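Local atomic coordinates of toluene, o-xylene monooxygenase oxygenase subunit (Pseudomonas stutzeri, PDB entry 2INC), a protein that probably forms a helical, ferritin-like subunit of the multichain hydroxylase that oxidises toluene and o-xylene, working alongside a diiron-bearing partner subunit. Residues Lys220-Glu225 against Ala254-Arg258; Asp103-Arg108 against Leu169-Asp175. One frame throughout, in Å; residues are numbered along the deposited sequence.

How the contacts relate
Contact 1 lies in the core and contact 2 near the surface of one helical domain: their centres are 29 Å apart, the nearest atoms about 17 Å, and they do not touch. Contact 1 joins helices 208-237 and 241-268 close to the centre of the chain, whereas contact 2 pairs a loop, running from the end of helix 76-99 to the start of helix 108-117, with the C-terminal end of helix 142-172. That last helix also links them, since its Glu151, His155 and Trp158 pack on Lys220. Largely buried charges meet in a salt-bridge network at contact 1; contact 2 combines a tyrosine-to-carbonyl bond, leucine packing and an exposed ion pair.

Contact 1: residues Lys220-Glu225 against Ala254-Arg258; sequences KPAVEE and AERHR
Arg258 and Glu224 meet because each sets CG anti to its own carbonyl carbon, Arg258 with chi1 -76°, and then runs on extended, so that the two side chains slide past each other in opposite directions. This spans nearly antiparallel helix segments, inclined at 160°, whose axes come no closer than 11.1 Å. The guanidinium takes Glu224 side-on, with both bonds falling on one oxygen: NE of Arg258 lies 2.8 Å from OE1 of Glu224, and NH2 of Arg258 is 2.6 Å from that same OE1. NH2 meets the anti lone pair of Glu224 OE1, and the carboxylate and guanidinium planes are only 27° apart. A second carboxylate arrives at the edge of the guanidinium, where NH2 of Arg258 is 3.0 Å from OE2 of Glu225; NH1 adds a weak bond. That OE2 also forms a salt bridge with Lys251.

The other oxygen of Glu224 faces Lys220, whose chain bends at its last two torsions to bring NZ within 2.7 Å of Glu224 OE2, nearly along the C-O axis. The same NZ reaches His257, 2.9 Å from ND1 and somewhat tilted from the ring plane. Over one face of the carboxylate, CB of Ala254 packs 3.4 Å from CD of Glu224. Ala254 and His257 are spaced as in the Glu-x-x-His motif of diiron relatives, where an alanine probably occupies the place of the glutamate.

Lysine donating to ND1, with Asp154 hydrogen-bonded to His257 NE2, is consistent with a ring protonated at NE2. In the Lys220-Glu224-Glu225-Arg258 salt-bridge network, Glu224 is held through both oxygens, which pins its rotation, and the acids probably offset the positive charges of buried Lys220 and partly exposed Arg258.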
loop_
_atom_site.group_PDB
_atom_site.type_symbol
_atom_site.label_atom_id
_atom_site.label_comp_id
_atom_site.label_asym_id
_atom_site.label_seq_id
_atom_site.Cartn_x
_atom_site.Cartn_y
_atom_site.Cartn_z
ATOM N N LYS B 220 30.468 22.447 6.043
ATOM C CA LYS B 220 30.177 21.028 5.928
ATOM C C LYS B 220 31.362 20.223 5.369
ATOM O O LYS B 220 31.714 19.156 5.910
ATOM C CB LYS B 220 28.861 20.800 5.143
ATOM C CG LYS B 220 27.653 20.849 6.087
ATOM C CD LYS B 220 26.279 20.860 5.410
ATOM C CE LYS B 220 26.116 19.712 4.457
ATOM N NZ LYS B 220 26.263 18.373 5.079
ATOM N N PRO B 221 31.971 20.684 4.269
ATOM C CA PRO B 221 33.114 19.847 3.849
ATOM C C PRO B 221 34.231 19.743 4.890
ATOM O O PRO B 221 34.819 18.684 4.982
ATOM C CB PRO B 221 33.560 20.481 2.514
ATOM C CG PRO B 221 32.216 21.110 1.992
ATOM C CD PRO B 221 31.692 21.753 3.297
ATOM N N ALA B 222 34.460 20.779 5.705
ATOM C CA ALA B 222 35.419 20.701 6.818
ATOM C C ALA B 222 34.955 19.724 7.893
ATOM O O ALA B 222 35.754 18.935 8.398
ATOM C CB ALA B 222 35.716 22.057 7.423
ATOM N N VAL B 223 33.688 19.811 8.304
ATOM C CA VAL B 223 33.141 18.852 9.287
ATOM C C VAL B 223 33.224 17.413 8.762
ATOM O O VAL B 223 33.627 16.475 9.469
ATOM C CB VAL B 223 31.676 19.185 9.644
ATOM C CG1 VAL B 223 31.100 18.073 10.537
ATOM C CG2 VAL B 223 31.623 20.506 10.347
ATOM N N GLU B 224 32.874 17.231 7.491
ATOM C CA GLU B 224 32.761 15.882 6.963
ATOM C C GLU B 224 34.143 15.272 6.842
ATOM O O GLU B 224 34.312 14.101 7.126
ATOM C CB GLU B 224 32.036 15.886 5.625
ATOM C CG GLU B 224 30.543 16.292 5.809
ATOM C CD GLU B 224 29.942 16.979 4.579
ATOM O OE1 GLU B 224 30.607 17.030 3.483
ATOM O OE2 GLU B 224 28.790 17.466 4.716
ATOM N N GLU B 225 35.129 16.068 6.424
ATOM C CA GLU B 225 36.501 15.545 6.278
ATOM C C GLU B 225 37.162 15.260 7.631
ATOM O O GLU B 225 37.755 14.204 7.821
ATOM C CB GLU B 225 37.352 16.407 5.329
ATOM C CG GLU B 225 36.867 16.388 3.843
ATOM C CD GLU B 225 36.577 14.987 3.234
ATOM O OE1 GLU B 225 37.437 14.072 3.346
ATOM O OE2 GLU B 225 35.490 14.797 2.608
ATOM N N ALA B 254 26.397 13.004 3.078
ATOM C CA ALA B 254 27.213 14.190 2.813
ATOM C C ALA B 254 27.488 14.342 1.306
ATOM O O ALA B 254 27.467 15.447 0.783
ATOM C CB ALA B 254 28.517 14.110 3.586
ATOM N N GLU B 255 27.780 13.233 0.639
ATOM C CA GLU B 255 27.982 13.270 -0.817
ATOM C C GLU B 255 26.739 13.784 -1.544
ATOM O O GLU B 255 26.869 14.549 -2.471
ATOM C CB GLU B 255 28.377 11.885 -1.323
ATOM C CG GLU B 255 29.836 11.502 -1.000
ATOM C CD GLU B 255 30.015 9.941 -0.836
ATOM O OE1 GLU B 255 29.229 9.133 -1.425
ATOM O OE2 GLU B 255 30.952 9.521 -0.117
ATOM N N ARG B 256 25.554 13.378 -1.103
ATOM C CA ARG B 256 24.295 13.924 -1.644
ATOM C C ARG B 256 24.152 15.453 -1.486
ATOM O O ARG B 256 23.780 16.164 -2.427
ATOM C CB ARG B 256 23.090 13.222 -1.017
ATOM C CG ARG B 256 21.786 13.574 -1.701
ATOM C CD ARG B 256 20.655 12.623 -1.339
ATOM N NE ARG B 256 20.461 12.501 0.126
ATOM C CZ ARG B 256 20.850 11.434 0.799
ATOM N NH1 ARG B 256 20.686 11.321 2.115
ATOM N NH2 ARG B 256 21.436 10.458 0.143
ATOM N N HIS B 257 24.421 15.958 -0.275
ATOM C CA HIS B 257 24.396 17.377 -0.041
ATOM C C HIS B 257 25.370 18.112 -0.968
ATOM O O HIS B 257 25.047 19.180 -1.469
ATOM C CB HIS B 257 24.748 17.687 1.409
ATOM C CG HIS B 257 23.926 16.908 2.396
ATOM N ND1 HIS B 257 24.347 16.667 3.692
ATOM C CD2 HIS B 257 22.743 16.253 2.256
ATOM C CE1 HIS B 257 23.428 15.948 4.326
ATOM N NE2 HIS B 257 22.451 15.670 3.473
ATOM N N ARG B 258 26.555 17.543 -1.176
ATOM C CA ARG B 258 27.522 18.191 -2.077
ATOM C C ARG B 258 26.997 18.193 -3.517
ATOM O O ARG B 258 27.256 19.129 -4.277
ATOM C CB ARG B 258 28.896 17.505 -1.997
ATOM C CG ARG B 258 29.713 17.844 -0.759
ATOM C CD ARG B 258 30.894 16.887 -0.632
ATOM N NE ARG B 258 31.377 16.850 0.755
ATOM C CZ ARG B 258 32.476 16.212 1.113
ATOM N NH1 ARG B 258 33.183 15.579 0.183
ATOM N NH2 ARG B 258 32.855 16.192 2.395
#

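Contact 2: residues Asp103-Arg108 against Leu169-Asp175; sequences DQMLTR and LANCYPD
Tyr173 reaches across with its hydroxyl, OH donating to Asp103 O at 2.6 Å with a C=O...donor angle of 135° and a tilt from the carbonyl plane. That oxygen lies at the edge of the phenol ring. From the opposite face of the carbonyl plane, Leu106 N supplies a second bond to Asp103 O, 3.3 Å long, closing the turn. Over one face of the Tyr173 ring, SG of Cys172 sits 3.9 Å from CB of Asp103 and 3.6 Å from CD of Gln104, whose amide NE2 is hydrogen-bonded to Gly101 O. CD1 of Leu106 meets CD2 of Leu169 at 4.3 Å, an apolar touch.

Farther out, Arg108 and Asp175 approach from opposite directions. NH1 of Arg108 is 3.3 Å from OD2 of Asp175, long but almost straight at 176°, on the syn side of the carboxylate.

Behind these, Tyr173 follows directly on helix 142-172, its N still bonded to Leu169 O at 2.7 Å; CG anti to its carbonyl carbon (chi1 -62°) directs the ring to the loop, and Val111 of helix 108-117 packs on it. Arg165 of helix 142-172 makes a salt bridge with Asp103 OD1, and Thr107 caps Trp110 N at the start of helix 108-117.

A phenylalanine here would probably keep the ring packing but leave Asp103 O without the donor that reaches it from just past helix 142-172, removing one tie between loop and helix end. The carbonyl of buried Asp103, with two donors, ties the loop to the helix end, while the long, exposed ion pair probably contributes less.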
loop_
_atom_site.group_PDB
_atom_site.type_symbol
_atom_site.label_atom_id
_atom_site.label_comp_id
_atom_site.label_asym_id
_atom_site.label_seq_id
_atom_site.Cartn_x
_atom_site.Cartn_y
_atom_site.Cartn_z
ATOM N N ASP B 103 31.941 -3.432 21.386
ATOM C CA ASP B 103 32.403 -2.311 22.188
ATOM C C ASP B 103 33.349 -2.780 23.277
ATOM O O ASP B 103 34.292 -2.058 23.627
ATOM C CB ASP B 103 31.214 -1.543 22.791
ATOM C CG ASP B 103 30.429 -0.750 21.716
ATOM O OD1 ASP B 103 29.322 -0.290 22.040
ATOM O OD2 ASP B 103 30.917 -0.628 20.559
ATOM N N GLN B 104 33.062 -3.981 23.808
ATOM C CA GLN B 104 33.898 -4.661 24.833
ATOM C C GLN B 104 35.307 -4.947 24.349
ATOM O O GLN B 104 36.208 -5.094 25.158
ATOM C CB GLN B 104 33.214 -5.976 25.296
ATOM C CG GLN B 104 31.932 -5.790 26.182
ATOM C CD GLN B 104 30.638 -5.273 25.437
ATOM O OE1 GLN B 104 29.712 -4.732 26.081
ATOM N NE2 GLN B 104 30.578 -5.446 24.094
ATOM N N MET B 105 35.517 -5.025 23.038
ATOM C CA MET B 105 36.841 -5.325 22.484
ATOM C C MET B 105 37.693 -4.089 22.167
ATOM O O MET B 105 38.853 -4.205 21.796
ATOM C CB MET B 105 36.697 -6.133 21.179
ATOM C CG MET B 105 35.786 -7.351 21.270
ATOM S SD MET B 105 36.510 -8.495 22.448
ATOM C CE MET B 105 38.178 -8.725 21.784
ATOM N N LEU B 106 37.119 -2.886 22.243
ATOM C CA LEU B 106 37.905 -1.663 21.968
ATOM C C LEU B 106 38.906 -1.441 23.098
ATOM O O LEU B 106 38.616 -1.796 24.260
ATOM C CB LEU B 106 36.966 -0.439 21.912
ATOM C CG LEU B 106 35.717 -0.484 21.012
ATOM C CD1 LEU B 106 34.747 0.713 21.298
ATOM C CD2 LEU B 106 36.161 -0.547 19.548
ATOM N N THR B 107 40.052 -0.831 22.794
ATOM C CA THR B 107 41.056 -0.575 23.859
ATOM C C THR B 107 40.675 0.602 24.763
ATOM O O THR B 107 39.877 1.465 24.376
ATOM C CB THR B 107 42.418 -0.238 23.299
ATOM O OG1 THR B 107 42.337 0.992 22.556
ATOM C CG2 THR B 107 42.938 -1.353 22.381
ATOM N N ARG B 108 41.275 0.682 25.949
ATOM C CA ARG B 108 40.951 1.793 26.854
ATOM C C ARG B 108 41.302 3.131 26.191
ATOM O O ARG B 108 40.556 4.129 26.328
ATOM C CB ARG B 108 41.734 1.659 28.178
ATOM C CG ARG B 108 41.413 2.775 29.188
ATOM C CD ARG B 108 39.869 2.883 29.454
ATOM N NE ARG B 108 39.482 4.087 30.203
ATOM C CZ ARG B 108 38.388 4.203 30.954
ATOM N NH1 ARG B 108 37.522 3.191 31.090
ATOM N NH2 ARG B 108 38.159 5.349 31.590
ATOM N N LEU B 169 27.883 3.254 24.440
ATOM C CA LEU B 169 29.199 3.481 25.077
ATOM C C LEU B 169 29.149 3.708 26.579
ATOM O O LEU B 169 29.933 3.081 27.314
ATOM C CB LEU B 169 29.975 4.593 24.350
ATOM C CG LEU B 169 30.428 4.208 22.919
ATOM C CD1 LEU B 169 30.817 5.484 22.176
ATOM C CD2 LEU B 169 31.609 3.204 22.937
ATOM N N ALA B 170 28.241 4.562 27.059
ATOM C CA ALA B 170 28.071 4.786 28.475
ATOM C C ALA B 170 27.689 3.499 29.191
ATOM O O ALA B 170 28.025 3.332 30.374
ATOM C CB ALA B 170 27.011 5.785 28.710
ATOM N N ASN B 171 26.909 2.643 28.540
ATOM C CA ASN B 171 26.519 1.394 29.194
ATOM C C ASN B 171 27.757 0.513 29.320
ATOM O O ASN B 171 27.956 -0.125 30.347
ATOM C CB ASN B 171 25.428 0.650 28.429
ATOM C CG ASN B 171 24.078 1.292 28.561
ATOM O OD1 ASN B 171 23.842 2.109 29.447
ATOM N ND2 ASN B 171 23.162 0.904 27.689
ATOM N N CYS B 172 28.576 0.466 28.273
ATOM C CA CYS B 172 29.773 -0.368 28.281
ATOM C C CYS B 172 30.851 0.193 29.215
ATOM O O CYS B 172 31.572 -0.573 29.876
ATOM C CB CYS B 172 30.309 -0.511 26.864
ATOM S SG CYS B 172 31.436 -1.944 26.655
ATOM N N TYR B 173 30.977 1.522 29.295
ATOM C CA TYR B 173 32.093 2.163 30.015
ATOM C C TYR B 173 31.540 3.285 30.852
ATOM O O TYR B 173 31.741 4.458 30.524
ATOM C CB TYR B 173 33.094 2.724 29.003
ATOM C CG TYR B 173 33.705 1.643 28.148
ATOM C CD1 TYR B 173 33.326 1.467 26.826
ATOM C CD2 TYR B 173 34.635 0.755 28.693
ATOM C CE1 TYR B 173 33.855 0.457 26.068
ATOM C CE2 TYR B 173 35.176 -0.246 27.948
ATOM C CZ TYR B 173 34.796 -0.389 26.634
ATOM O OH TYR B 173 35.343 -1.397 25.904
ATOM N N PRO B 174 30.802 2.941 31.915
ATOM C CA PRO B 174 30.065 3.903 32.726
ATOM C C PRO B 174 30.925 4.898 33.488
ATOM O O PRO B 174 30.390 5.917 34.002
ATOM C CB PRO B 174 29.305 3.036 33.718
ATOM C CG PRO B 174 29.385 1.667 33.219
ATOM C CD PRO B 174 30.600 1.557 32.374
ATOM N N ASP B 175 32.220 4.618 33.595
ATOM C CA ASP B 175 33.129 5.516 34.308
ATOM C C ASP B 175 33.695 6.624 33.421
ATOM O O ASP B 175 34.360 7.536 33.904
ATOM C CB ASP B 175 34.277 4.714 34.989
ATOM C CG ASP B 175 35.228 3.966 33.959
ATOM O OD1 ASP B 175 36.455 3.863 34.253
ATOM O OD2 ASP B 175 34.773 3.458 32.884
#